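Local coordinates for protein CsuE (Acinetobacter baumannii, PDB 6FJY) that forms the tip adhesion subunit of archaic chaperone-usher Csu pili and probably mediates surface attachment during biofilm formation, at residues D[55-61]-D[119-125]; D[69-75]-D[105-111]; D[126-132]-D[165-171]; D[208-212]-D[278-282]. All blocks are in the same frame, centred on the assembly; numbering follows the deposited sequence.

Contact 1 of 4, residues D[55-61]-D[119-125]; sequences MSNSFTN and GVYQADS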
loop_
_atom_site.group_PDB
_atom_site.type_symbol
_atom_site.label_atom_id
_atom_site.label_comp_id
_atom_site.label_asym_id
_atom_site.label_seq_id
_atom_site.Cartn_x
_atom_site.Cartn_y
_atom_site.Cartn_z
ATOM N N MET D 55 -1.798 20.915 19.301
ATOM C CA MET D 55 -1.698 20.637 17.877
ATOM C C MET D 55 -0.235 20.384 17.555
ATOM O O MET D 55 0.659 20.758 18.318
ATOM C CB MET D 55 -2.248 21.800 17.042
ATOM C CG MET D 55 -2.665 21.452 15.624
ATOM S SD MET D 55 -2.938 22.940 14.664
ATOM C CE MET D 55 -1.416 23.787 15.005
ATOM N N SER D 56 -0.004 19.738 16.414
ATOM C CA SER D 56 1.350 19.550 15.912
ATOM C C SER D 56 1.265 19.295 14.419
ATOM O O SER D 56 0.519 18.415 13.983
ATOM C CB SER D 56 2.065 18.385 16.617
ATOM O OG SER D 56 3.444 18.341 16.266
ATOM N N ASN D 57 2.009 20.080 13.645
ATOM C CA ASN D 57 2.169 19.837 12.220
ATOM C C ASN D 57 3.290 18.852 11.931
ATOM O O ASN D 57 3.537 18.540 10.763
ATOM C CB ASN D 57 2.427 21.155 11.483
ATOM C CG ASN D 57 1.258 22.128 11.586
ATOM O OD1 ASN D 57 0.211 21.934 10.966
ATOM N ND2 ASN D 57 1.440 23.187 12.362
ATOM N N SER D 58 3.954 18.338 12.964
ATOM C CA SER D 58 5.093 17.441 12.822
ATOM C C SER D 58 4.689 16.032 13.239
ATOM O O SER D 58 4.181 15.830 14.348
ATOM C CB SER D 58 6.278 17.930 13.657
ATOM O OG SER D 58 7.342 16.995 13.625
ATOM N N PHE D 59 4.920 15.069 12.349
ATOM C CA PHE D 59 4.682 13.653 12.600
ATOM C C PHE D 59 6.013 12.917 12.542
ATOM O O PHE D 59 6.816 13.150 11.635
ATOM C CB PHE D 59 3.724 13.051 11.563
ATOM C CG PHE D 59 2.325 13.601 11.619
ATOM C CD1 PHE D 59 2.080 14.950 11.418
ATOM C CD2 PHE D 59 1.251 12.759 11.838
ATOM C CE1 PHE D 59 0.796 15.448 11.465
ATOM C CE2 PHE D 59 -0.036 13.251 11.880
ATOM C CZ PHE D 59 -0.263 14.595 11.692
ATOM N N THR D 60 6.238 12.013 13.490
ATOM C CA THR D 60 7.534 11.366 13.646
ATOM C C THR D 60 7.454 9.865 13.423
ATOM O O THR D 60 6.518 9.203 13.885
ATOM C CB THR D 60 8.103 11.612 15.035
ATOM O OG1 THR D 60 7.052 11.505 15.999
ATOM C CG2 THR D 60 8.726 12.983 15.113
ATOM N N ASN D 61 8.463 9.338 12.732
ATOM C CA ASN D 61 8.704 7.902 12.675
ATOM C C ASN D 61 9.454 7.499 13.936
ATOM O O ASN D 61 10.547 8.012 14.202
ATOM C CB ASN D 61 9.507 7.547 11.426
ATOM C CG ASN D 61 9.480 6.062 11.108
ATOM O OD1 ASN D 61 9.180 5.232 11.966
ATOM N ND2 ASN D 61 9.803 5.722 9.861
ATOM N N GLY D 119 6.905 3.655 6.791
ATOM C CA GLY D 119 6.782 3.434 8.215
ATOM C C GLY D 119 5.607 4.224 8.749
ATOM O O GLY D 119 4.899 4.906 8.011
ATOM N N VAL D 120 5.412 4.116 10.057
ATOM C CA VAL D 120 4.350 4.862 10.721
ATOM C C VAL D 120 4.921 6.171 11.242
ATOM O O VAL D 120 6.067 6.237 11.704
ATOM C CB VAL D 120 3.702 4.039 11.846
ATOM C CG1 VAL D 120 4.702 3.765 12.961
ATOM C CG2 VAL D 120 2.486 4.762 12.374
ATOM N N TYR D 121 4.127 7.231 11.132
ATOM C CA TYR D 121 4.559 8.581 11.463
ATOM C C TYR D 121 3.507 9.196 12.373
ATOM O O TYR D 121 2.411 9.539 11.920
ATOM C CB TYR D 121 4.778 9.405 10.193
ATOM C CG TYR D 121 6.038 9.012 9.444
ATOM C CD1 TYR D 121 6.110 7.820 8.738
ATOM C CD2 TYR D 121 7.154 9.834 9.447
ATOM C CE1 TYR D 121 7.261 7.451 8.064
ATOM C CE2 TYR D 121 8.307 9.475 8.770
ATOM C CZ TYR D 121 8.355 8.279 8.080
ATOM O OH TYR D 121 9.504 7.922 7.405
ATOM N N GLN D 122 3.840 9.321 13.657
ATOM C CA GLN D 122 2.889 9.724 14.684
ATOM C C GLN D 122 3.042 11.210 14.967
ATOM O O GLN D 122 4.158 11.692 15.181
ATOM C CB GLN D 122 3.110 8.926 15.967
ATOM C CG GLN D 122 2.001 9.091 16.989
ATOM C CD GLN D 122 0.701 8.464 16.528
ATOM O OE1 GLN D 122 -0.384 8.976 16.807
ATOM N NE2 GLN D 122 0.804 7.343 15.819
ATOM N N ALA D 123 1.925 11.934 14.964
ATOM C CA ALA D 123 1.965 13.346 15.312
ATOM C C ALA D 123 2.577 13.515 16.699
ATOM O O ALA D 123 2.419 12.666 17.576
ATOM C CB ALA D 123 0.560 13.954 15.265
ATOM N N ASP D 124 3.320 14.602 16.873
ATOM C CA ASP D 124 4.113 14.763 18.083
ATOM C C ASP D 124 3.256 15.186 19.267
ATOM O O ASP D 124 3.615 14.913 20.415
ATOM C CB ASP D 124 5.237 15.767 17.830
ATOM C CG ASP D 124 6.251 15.248 16.834
ATOM O OD1 ASP D 124 6.423 14.017 16.772
ATOM O OD2 ASP D 124 6.865 16.059 16.115
ATOM N N SER D 125 2.132 15.842 19.000
ATOM C CA SER D 125 1.146 16.197 19.995
ATOM C C SER D 125 -0.238 15.836 19.478
ATOM O O SER D 125 -0.514 15.963 18.279
ATOM C CB SER D 125 1.192 17.691 20.326
ATOM O OG SER D 125 0.294 17.992 21.379
#

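Contact 2 of 4, residues D[69-75]-D[105-111]; sequences NAIILDS and PFYIRLP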
loop_
_atom_site.group_PDB
_atom_site.type_symbol
_atom_site.label_atom_id
_atom_site.label_comp_id
_atom_site.label_asym_id
_atom_site.label_seq_id
_atom_site.Cartn_x
_atom_site.Cartn_y
_atom_site.Cartn_z
ATOM N N ASN D 69 5.942 16.743 7.705
ATOM C CA ASN D 69 5.310 18.003 8.065
ATOM C C ASN D 69 3.965 18.084 7.364
ATOM O O ASN D 69 3.893 18.001 6.136
ATOM C CB ASN D 69 6.206 19.186 7.703
ATOM C CG ASN D 69 7.453 19.240 8.564
ATOM O OD1 ASN D 69 8.573 19.300 8.056
ATOM N ND2 ASN D 69 7.262 19.197 9.883
ATOM N N ALA D 70 2.909 18.226 8.144
ATOM C CA ALA D 70 1.554 18.284 7.633
ATOM C C ALA D 70 0.973 19.669 7.872
ATOM O O ALA D 70 1.604 20.556 8.455
ATOM C CB ALA D 70 0.683 17.207 8.283
ATOM N N ILE D 71 -0.252 19.848 7.399
ATOM C CA ILE D 71 -0.994 21.087 7.571
ATOM C C ILE D 71 -2.417 20.686 7.901
ATOM O O ILE D 71 -3.056 19.970 7.119
ATOM C CB ILE D 71 -0.972 21.970 6.311
ATOM C CG1 ILE D 71 0.457 22.371 5.951
ATOM C CG2 ILE D 71 -1.849 23.188 6.500
ATOM C CD1 ILE D 71 0.548 23.116 4.650
ATOM N N ILE D 72 -2.913 21.118 9.056
ATOM C CA ILE D 72 -4.262 20.760 9.466
ATOM C C ILE D 72 -5.206 21.891 9.086
ATOM O O ILE D 72 -4.921 23.065 9.340
ATOM C CB ILE D 72 -4.328 20.459 10.970
ATOM C CG1 ILE D 72 -3.164 19.558 11.375
ATOM C CG2 ILE D 72 -5.623 19.757 11.287
ATOM C CD1 ILE D 72 -3.061 18.310 10.535
ATOM N N LEU D 73 -6.325 21.532 8.460
ATOM C CA LEU D 73 -7.310 22.497 8.006
ATOM C C LEU D 73 -8.687 22.112 8.524
ATOM O O LEU D 73 -9.003 20.929 8.669
ATOM C CB LEU D 73 -7.339 22.594 6.469
ATOM C CG LEU D 73 -6.068 23.002 5.711
ATOM C CD1 LEU D 73 -5.283 21.789 5.254
ATOM C CD2 LEU D 73 -6.432 23.882 4.522
ATOM N N ASP D 74 -9.510 23.133 8.786
ATOM C CA ASP D 74 -10.841 22.957 9.349
ATOM C C ASP D 74 -11.845 22.618 8.252
ATOM O O ASP D 74 -11.491 22.401 7.093
ATOM C CB ASP D 74 -11.269 24.209 10.114
ATOM C CG ASP D 74 -11.262 25.461 9.246
ATOM O OD1 ASP D 74 -11.100 25.332 8.016
ATOM O OD2 ASP D 74 -11.407 26.577 9.796
ATOM N N SER D 75 -13.128 22.605 8.616
ATOM C CA SER D 75 -14.172 22.157 7.705
ATOM C C SER D 75 -14.381 23.103 6.527
ATOM O O SER D 75 -15.034 22.720 5.555
ATOM C CB SER D 75 -15.482 21.979 8.476
ATOM O OG SER D 75 -15.295 21.129 9.596
ATOM N N PRO D 105 -15.632 17.306 9.731
ATOM C CA PRO D 105 -14.315 16.895 9.247
ATOM C C PRO D 105 -13.286 18.010 9.284
ATOM O O PRO D 105 -13.578 19.184 9.040
ATOM C CB PRO D 105 -14.604 16.482 7.797
ATOM C CG PRO D 105 -15.716 17.378 7.395
ATOM C CD PRO D 105 -16.564 17.579 8.621
ATOM N N PHE D 106 -12.070 17.618 9.632
ATOM C CA PHE D 106 -10.861 18.381 9.383
ATOM C C PHE D 106 -10.043 17.642 8.329
ATOM O O PHE D 106 -10.334 16.494 7.976
ATOM C CB PHE D 106 -10.040 18.570 10.667
ATOM C CG PHE D 106 -10.534 19.670 11.576
ATOM C CD1 PHE D 106 -11.770 20.265 11.384
ATOM C CD2 PHE D 106 -9.742 20.115 12.623
ATOM C CE1 PHE D 106 -12.207 21.277 12.230
ATOM C CE2 PHE D 106 -10.172 21.125 13.466
ATOM C CZ PHE D 106 -11.408 21.705 13.270
ATOM N N TYR D 107 -8.992 18.297 7.849
ATOM C CA TYR D 107 -8.226 17.780 6.729
ATOM C C TYR D 107 -6.743 17.868 7.045
ATOM O O TYR D 107 -6.274 18.861 7.611
ATOM C CB TYR D 107 -8.551 18.544 5.422
ATOM C CG TYR D 107 -10.018 18.466 5.033
ATOM C CD1 TYR D 107 -10.498 17.431 4.238
ATOM C CD2 TYR D 107 -10.931 19.420 5.484
ATOM C CE1 TYR D 107 -11.844 17.360 3.895
ATOM C CE2 TYR D 107 -12.279 19.352 5.146
ATOM C CZ TYR D 107 -12.727 18.325 4.353
ATOM O OH TYR D 107 -14.060 18.258 4.021
ATOM N N ILE D 108 -6.015 16.819 6.679
ATOM C CA ILE D 108 -4.562 16.816 6.714
ATOM C C ILE D 108 -4.037 17.110 5.314
ATOM O O ILE D 108 -4.454 16.484 4.328
ATOM C CB ILE D 108 -4.014 15.479 7.235
ATOM C CG1 ILE D 108 -4.497 15.219 8.660
ATOM C CG2 ILE D 108 -2.504 15.486 7.195
ATOM C CD1 ILE D 108 -3.883 13.988 9.292
ATOM N N ARG D 109 -3.119 18.056 5.232
ATOM C CA ARG D 109 -2.419 18.404 4.003
ATOM C C ARG D 109 -0.944 18.067 4.188
ATOM O O ARG D 109 -0.270 18.658 5.037
ATOM C CB ARG D 109 -2.601 19.889 3.673
ATOM C CG ARG D 109 -2.005 20.307 2.332
ATOM C CD ARG D 109 -2.267 21.774 2.018
ATOM N NE ARG D 109 -3.682 22.054 1.774
ATOM C CZ ARG D 109 -4.192 23.280 1.673
ATOM N NH1 ARG D 109 -3.407 24.346 1.790
ATOM N NH2 ARG D 109 -5.487 23.440 1.448
ATOM N N LEU D 110 -0.450 17.115 3.402
ATOM C CA LEU D 110 0.978 16.857 3.319
ATOM C C LEU D 110 1.556 17.636 2.144
ATOM O O LEU D 110 1.214 17.333 0.989
ATOM C CB LEU D 110 1.240 15.375 3.155
ATOM C CG LEU D 110 0.834 14.557 4.375
ATOM C CD1 LEU D 110 1.075 13.078 4.157
ATOM C CD2 LEU D 110 1.599 15.039 5.575
ATOM N N PRO D 111 2.391 18.646 2.378
ATOM C CA PRO D 111 3.025 19.355 1.262
ATOM C C PRO D 111 3.862 18.429 0.393
ATOM O O PRO D 111 4.567 17.549 0.891
ATOM C CB PRO D 111 3.902 20.396 1.963
ATOM C CG PRO D 111 3.218 20.633 3.267
ATOM C CD PRO D 111 2.609 19.328 3.663
#

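Contact 3 of 4, residues D[126-132]-D[165-171]; sequences PLKVKWF and SGADSLG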
loop_
_atom_site.group_PDB
_atom_site.type_symbol
_atom_site.label_atom_id
_atom_site.label_comp_id
_atom_site.label_asym_id
_atom_site.label_seq_id
_atom_site.Cartn_x
_atom_site.Cartn_y
_atom_site.Cartn_z
ATOM N N PRO D 126 -1.122 15.379 20.353
ATOM C CA PRO D 126 -2.486 15.062 19.928
ATOM C C PRO D 126 -3.265 16.323 19.588
ATOM O O PRO D 126 -2.891 17.450 19.923
ATOM C CB PRO D 126 -3.076 14.339 21.138
ATOM C CG PRO D 126 -2.255 14.817 22.297
ATOM C CD PRO D 126 -0.879 15.043 21.769
ATOM N N LEU D 127 -4.370 16.109 18.881
ATOM C CA LEU D 127 -5.291 17.180 18.521
ATOM C C LEU D 127 -6.305 17.363 19.648
ATOM O O LEU D 127 -7.156 16.495 19.878
ATOM C CB LEU D 127 -5.985 16.850 17.210
ATOM C CG LEU D 127 -6.209 17.950 16.177
ATOM C CD1 LEU D 127 -7.399 17.560 15.279
ATOM C CD2 LEU D 127 -6.409 19.295 16.819
ATOM N N LYS D 128 -6.217 18.494 20.346
ATOM C CA LYS D 128 -7.139 18.850 21.414
ATOM C C LYS D 128 -7.852 20.133 21.023
ATOM O O LYS D 128 -7.210 21.169 20.812
ATOM C CB LYS D 128 -6.406 19.026 22.747
ATOM C CG LYS D 128 -5.859 17.730 23.327
ATOM C CD LYS D 128 -5.207 17.955 24.685
ATOM C CE LYS D 128 -6.208 18.442 25.720
ATOM N NZ LYS D 128 -5.552 18.775 27.024
ATOM N N VAL D 129 -9.170 20.069 20.929
ATOM C CA VAL D 129 -9.967 21.212 20.514
ATOM C C VAL D 129 -11.061 21.457 21.542
ATOM O O VAL D 129 -11.725 20.520 22.003
ATOM C CB VAL D 129 -10.575 21.010 19.107
ATOM C CG1 VAL D 129 -11.357 22.239 18.681
ATOM C CG2 VAL D 129 -9.482 20.716 18.093
ATOM N N LYS D 130 -11.240 22.721 21.904
ATOM C CA LYS D 130 -12.366 23.156 22.706
ATOM C C LYS D 130 -13.432 23.684 21.760
ATOM O O LYS D 130 -13.165 24.595 20.966
ATOM C CB LYS D 130 -11.951 24.224 23.720
ATOM C CG LYS D 130 -13.018 24.526 24.772
ATOM C CD LYS D 130 -12.460 25.427 25.882
ATOM C CE LYS D 130 -11.339 24.755 26.665
ATOM N NZ LYS D 130 -11.861 23.812 27.704
ATOM N N TRP D 131 -14.626 23.104 21.844
ATOM C CA TRP D 131 -15.753 23.447 20.994
ATOM C C TRP D 131 -16.814 24.181 21.800
ATOM O O TRP D 131 -17.100 23.822 22.947
ATOM C CB TRP D 131 -16.370 22.194 20.375
ATOM C CG TRP D 131 -15.375 21.281 19.744
ATOM C CD1 TRP D 131 -14.661 20.301 20.356
ATOM C CD2 TRP D 131 -14.990 21.262 18.369
ATOM N NE1 TRP D 131 -13.849 19.670 19.452
ATOM C CE2 TRP D 131 -14.035 20.239 18.218
ATOM C CE3 TRP D 131 -15.369 22.004 17.245
ATOM C CZ2 TRP D 131 -13.445 19.946 16.989
ATOM C CZ3 TRP D 131 -14.782 21.707 16.026
ATOM C CH2 TRP D 131 -13.831 20.692 15.910
ATOM N N PHE D 132 -17.393 25.205 21.183
ATOM C CA PHE D 132 -18.530 25.943 21.720
ATOM C C PHE D 132 -19.594 25.915 20.630
ATOM O O PHE D 132 -19.422 26.543 19.579
ATOM C CB PHE D 132 -18.143 27.382 22.082
ATOM C CG PHE D 132 -16.917 27.497 22.963
ATOM C CD1 PHE D 132 -15.640 27.359 22.434
ATOM C CD2 PHE D 132 -17.046 27.780 24.316
ATOM C CE1 PHE D 132 -14.511 27.478 23.244
ATOM C CE2 PHE D 132 -15.927 27.909 25.134
ATOM C CZ PHE D 132 -14.658 27.759 24.599
ATOM N N SER D 165 -18.610 27.353 28.660
ATOM C CA SER D 165 -17.281 26.875 29.022
ATOM C C SER D 165 -16.663 25.958 27.973
ATOM O O SER D 165 -15.446 25.744 27.999
ATOM C CB SER D 165 -17.335 26.143 30.368
ATOM O OG SER D 165 -18.283 25.085 30.326
ATOM N N GLY D 166 -17.466 25.393 27.076
ATOM C CA GLY D 166 -16.940 24.585 25.992
ATOM C C GLY D 166 -16.839 23.108 26.320
ATOM O O GLY D 166 -17.093 22.650 27.438
ATOM N N ALA D 167 -16.470 22.341 25.291
ATOM C CA ALA D 167 -16.290 20.899 25.399
ATOM C C ALA D 167 -15.066 20.485 24.599
ATOM O O ALA D 167 -14.887 20.914 23.456
ATOM C CB ALA D 167 -17.522 20.136 24.902
ATOM N N ASP D 168 -14.243 19.628 25.192
ATOM C CA ASP D 168 -12.916 19.320 24.682
ATOM C C ASP D 168 -12.906 17.954 24.012
ATOM O O ASP D 168 -13.231 16.946 24.645
ATOM C CB ASP D 168 -11.891 19.370 25.810
ATOM C CG ASP D 168 -11.837 20.720 26.467
ATOM O OD1 ASP D 168 -12.099 21.717 25.761
ATOM O OD2 ASP D 168 -11.538 20.792 27.678
ATOM N N SER D 169 -12.509 17.926 22.742
ATOM C CA SER D 169 -12.234 16.696 22.016
ATOM C C SER D 169 -10.737 16.411 22.027
ATOM O O SER D 169 -9.909 17.301 22.223
ATOM C CB SER D 169 -12.744 16.776 20.569
ATOM O OG SER D 169 -11.989 17.674 19.777
ATOM N N LEU D 170 -10.403 15.143 21.823
ATOM C CA LEU D 170 -9.034 14.655 21.893
ATOM C C LEU D 170 -8.903 13.492 20.925
ATOM O O LEU D 170 -9.666 12.524 21.006
ATOM C CB LEU D 170 -8.675 14.198 23.315
ATOM C CG LEU D 170 -7.218 14.155 23.801
ATOM C CD1 LEU D 170 -7.123 13.434 25.157
ATOM C CD2 LEU D 170 -6.249 13.542 22.800
ATOM N N GLY D 171 -7.938 13.585 20.018
ATOM C CA GLY D 171 -7.657 12.480 19.126
ATOM C C GLY D 171 -6.193 12.449 18.753
ATOM O O GLY D 171 -5.488 13.459 18.821
HETATM O O HOH W 1 -9.919 16.398 18.686
#

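Contact 4 of 4, residues D[208-212]-D[278-282]; sequences IRCSV and VTQQN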
loop_
_atom_site.group_PDB
_atom_site.type_symbol
_atom_site.label_atom_id
_atom_site.label_comp_id
_atom_site.label_asym_id
_atom_site.label_seq_id
_atom_site.Cartn_x
_atom_site.Cartn_y
_atom_site.Cartn_z
ATOM N N ILE D 208 13.480 0.733 -12.459
ATOM C CA ILE D 208 12.553 0.557 -11.345
ATOM C C ILE D 208 12.904 1.544 -10.238
ATOM O O ILE D 208 14.015 1.510 -9.693
ATOM C CB ILE D 208 12.561 -0.885 -10.812
ATOM C CG1 ILE D 208 12.151 -1.838 -11.937
ATOM C CG2 ILE D 208 11.624 -1.009 -9.622
ATOM C CD1 ILE D 208 12.071 -3.275 -11.546
ATOM N N ARG D 209 11.957 2.416 -9.904
ATOM C CA ARG D 209 12.106 3.408 -8.846
ATOM C C ARG D 209 11.283 2.942 -7.652
ATOM O O ARG D 209 10.053 2.851 -7.734
ATOM C CB ARG D 209 11.658 4.791 -9.320
ATOM C CG ARG D 209 12.403 5.270 -10.568
ATOM C CD ARG D 209 11.853 6.587 -11.090
ATOM N NE ARG D 209 11.664 7.548 -10.006
ATOM C CZ ARG D 209 10.500 8.110 -9.693
ATOM N NH1 ARG D 209 9.407 7.824 -10.391
ATOM N NH2 ARG D 209 10.434 8.973 -8.687
ATOM N N CYS D 210 11.968 2.655 -6.547
ATOM C CA CYS D 210 11.360 2.081 -5.361
ATOM C C CYS D 210 11.737 2.920 -4.148
ATOM O O CYS D 210 12.764 3.603 -4.128
ATOM C CB CYS D 210 11.799 0.616 -5.150
ATOM S SG CYS D 210 11.031 -0.634 -6.182
ATOM N N SER D 211 10.879 2.878 -3.135
ATOM C CA SER D 211 11.239 3.420 -1.834
ATOM C C SER D 211 12.373 2.595 -1.221
ATOM O O SER D 211 12.704 1.502 -1.691
ATOM C CB SER D 211 10.022 3.436 -0.915
ATOM O OG SER D 211 9.266 2.254 -1.094
ATOM N N VAL D 212 12.987 3.140 -0.162
ATOM C CA VAL D 212 14.084 2.417 0.486
ATOM C C VAL D 212 13.570 1.086 1.028
ATOM O O VAL D 212 12.369 0.893 1.260
ATOM C CB VAL D 212 14.761 3.230 1.601
ATOM C CG1 VAL D 212 15.553 4.390 1.011
ATOM C CG2 VAL D 212 13.739 3.717 2.601
ATOM N N VAL D 278 14.136 7.721 -1.995
ATOM C CA VAL D 278 13.797 7.055 -3.246
ATOM C C VAL D 278 15.028 6.446 -3.909
ATOM O O VAL D 278 15.989 7.153 -4.219
ATOM C CB VAL D 278 13.115 8.025 -4.236
ATOM C CG1 VAL D 278 13.786 9.390 -4.184
ATOM C CG2 VAL D 278 13.179 7.465 -5.665
ATOM N N THR D 279 14.992 5.138 -4.137
ATOM C CA THR D 279 16.074 4.441 -4.817
ATOM C C THR D 279 15.591 3.903 -6.158
ATOM O O THR D 279 14.501 3.329 -6.258
ATOM C CB THR D 279 16.625 3.289 -3.972
ATOM O OG1 THR D 279 17.450 2.457 -4.794
ATOM C CG2 THR D 279 15.506 2.461 -3.395
ATOM N N GLN D 280 16.412 4.094 -7.189
ATOM C CA GLN D 280 16.104 3.657 -8.543
ATOM C C GLN D 280 17.079 2.558 -8.947
ATOM O O GLN D 280 18.294 2.717 -8.796
ATOM C CB GLN D 280 16.180 4.835 -9.523
ATOM C CG GLN D 280 15.948 4.480 -10.991
ATOM C CD GLN D 280 16.449 5.566 -11.936
ATOM O OE1 GLN D 280 16.615 5.337 -13.134
ATOM N NE2 GLN D 280 16.701 6.751 -11.395
ATOM N N GLN D 281 16.543 1.441 -9.438
ATOM C CA GLN D 281 17.339 0.375 -10.033
ATOM C C GLN D 281 17.182 0.394 -11.547
ATOM O O GLN D 281 16.078 0.588 -12.068
ATOM C CB GLN D 281 16.935 -1.012 -9.518
ATOM C CG GLN D 281 17.220 -1.282 -8.062
ATOM C CD GLN D 281 16.169 -0.697 -7.152
ATOM O OE1 GLN D 281 14.975 -0.711 -7.463
ATOM N NE2 GLN D 281 16.608 -0.170 -6.021
ATOM N N ASN D 282 18.287 0.166 -12.245
ATOM C CA ASN D 282 18.277 -0.032 -13.683
ATOM C C ASN D 282 18.880 -1.391 -14.022
ATOM O O ASN D 282 19.744 -1.900 -13.306
ATOM C CB ASN D 282 19.016 1.093 -14.393
ATOM C CG ASN D 282 18.194 2.360 -14.452
ATOM O OD1 ASN D 282 17.362 2.532 -15.347
ATOM N ND2 ASN D 282 18.400 3.246 -13.479
#

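Contact 1 of 4, residues D[55-61]-D[119-125]
Phe59 and Ala123 face each other as a non-hydrogen-bonded pair where strand 58-61 runs antiparallel to the first part of strand 119-136. Ala123 CB makes a CH-pi contact over one face of the Phe59 ring, 3.6 Å from its centroid, while the Tyr121 carbonyl O lies at the ring edge, in plane. Next along, Thr60 and Gln122 form a hydrogen-bonded pair: Thr60 N reaches Gln122 O at 2.7 Å and 168°, and Gln122 N returns a bond to Thr60 O. These strands belong to the N-terminal half of a protein built from Ig-like beta-sandwich folds, and Phe59 and Tyr121 lie on the same face of the sheet and reach Ile175 and Val177 of the next strand, 167-184. Asn61 CB makes a second CH-pi contact over a face of the Tyr121 ring, 3.7 Å from its centroid. Asn61 CG lies anti to the backbone N (chi1 -165°), which carries the amide obliquely over the ring, the planes 55° apart, and lets ND2 make a weak bond to Tyr121 OH, whose stronger partner is Ser117 O. Beyond, Asp124 turns back across Ser58 and Thr60: its N donates to Ser58 O, which also accepts from Ser56 OG. OD2 accepts from Ser58 OG at 2.7 Å, syn but tilted out of the carboxylate plane, and OD1 is 2.7 Å from Thr60 OG1. Val120 packs on Ile229 of the CsuC chain.

Contact 2 of 4, residues D[69-75]-D[105-111]
Three flat groups of segment 105-111 lean on segment 69-75. One face of the Phe106 ring carries the Asp74 CA, 3.8 Å from the centroid and set toward the rim, with the Asp74 CB 3.7 Å from Phe106 CE1. The Tyr107 ring is met at its edge instead, where Asp74 O lies in plane, 3.4 Å from Tyr107 CD2. The third group is the Arg109 guanidinium, whose one face is roofed by the branched end of Leu73, with Leu73 CD2 3.7 Å from Arg109 CZ. Arg109 gets there because its chain runs extended to CG and CD and then kinks at chi3 (-68°), laying the flat end across the leucine. The backbones pair antiparallel beneath. Leu73 and Tyr107 exchange two bonds in a hydrogen-bonded pair, Leu73 N to Tyr107 O and Tyr107 N to Leu73 O, 2.8 Å each. In the Ile71-Arg109 pair the bond from Arg109 N is sound, but the one from Ile71 N is bent and weak. Ile72 and Ile108 run alongside each other on the other face, Ile72 CD1 3.9 Å from Ile108 CG1. At the far end Ser75 OG donates to Pro105 O at 2.7 Å. Asp74, its carboxylate buried, is served from elsewhere: OD1 by Glu78 N, OD2 by Tyr50 OH. In this Ig-like sandwich the two strands are flanked by strand 24-31, which pairs with 103-110, and by strand 58-61 beside 67-73, while Ile72, Ile108 and Leu110 press on Leu173 and Ile175 of strand 167-184.

Contact 3 of 4, residues D[126-132]-D[165-171]
Strands 127-132 and 167-171 run antiparallel at 151° between their short axes, and the hydrogen-bonded pairs are Leu127 with Gly171, Val129 with Ser169 and Trp131 with Ala167. This is a paired stretch of two long strands in the Ig-like beta sandwich, with strand 47-54 on the other side of 127-132. On one face, Lys130 and Asp168 leave neighbouring strands together, their chains running alongside each other. The Lys130 chain bends at chi3 and chi4, which brings NZ onto the syn lone pair of Asp168 OD1 at 2.9 Å in a salt bridge; the second bond, to OD2, is weak. Lys128 and Leu170 keep company there too, CG to CG 3.9 Å. At the end of the pairing Gly166 CA lies over a face of the Phe132 ring, 3.9 Å from its centroid. The opposite face holds Leu127, Val129, Trp131 and Ser169, with Val4 packed against Trp131 and Ser169. Trp131 NE1 donates a hydrogen bond to Ser169 OG at 2.7 Å and 171°, the oxygen sitting 2° out of the indole plane. That same Ser169 OG is 2.7 Å from a water, which donates a hydrogen bond to Leu127 O.

Contact 4 of 4, residues D[208-212]-D[278-282]
Ile208 N bonds to Gln281 O at 2.6 Å and 174°, and Gln281 N returns a bond to Ile208 O. Two residues on, Cys210 N meets Thr279 O at 2.6 Å, answered by Thr279 N to Cys210 O at 2.7 Å. These two hydrogen-bonded pairs bracket the non-hydrogen-bonded pair Arg209-Gln280, and the strands are antiparallel. On that pair's face the side chains touch through their methylenes, Arg209 CG and Gln280 CG 3.7 Å apart. Beyond these carbons the guanidinium and amide planes are 82° apart; the Arg209 chain bends at chi3 and its guanidinium makes a salt bridge with Glu21, while Gln280 OE1 accepts from Asn282 ND2. The other face carries Ile208, Cys210 and Thr279. With Thr279 OG1 anti to the backbone N (chi1 167°), CG2 falls between N and the carbonyl carbon and lies 3.1 Å from Cys210 O and 3.4 Å from Ser211 O, where the strand 208-210 gives way to loop. Ser211 points away from strand 279-282 and bonds through OG to Asp180 N, while the Cys210 SG makes the disulfide to Cys181. Cys210 and Ile208 also lie against Tyr216. Strand 202-210 thus pairs with 279-289 on one side and is disulfide-linked to its other neighbour, 167-184, within the spore coat protein U domain, consistent with an Ig-like beta sandwich.

From the N terminus, contact 1 is the first to open, at 55-61, and closes at 119-125. Contact 2, 69-75 with 105-111, falls wholly inside that loop. The two touch directly, through Asn57 O and Ala70 N and through Phe59 and Ala70, so strands 58-61 and 67-73 carry one into the other. Contact 3 begins at 126, right after contact 1 ends on the same strand, and closes its own loop at 165-171; Phe106 of contact 2 rests against Trp131 there. Strand 167-184 pairs farther along with strand 202-210. Contact 4 opens at 208-212 and closes at 278-282, bringing strands 202-210 and 279-289 of the C-terminal part together on the opposite side of the chain's centre from contact 3.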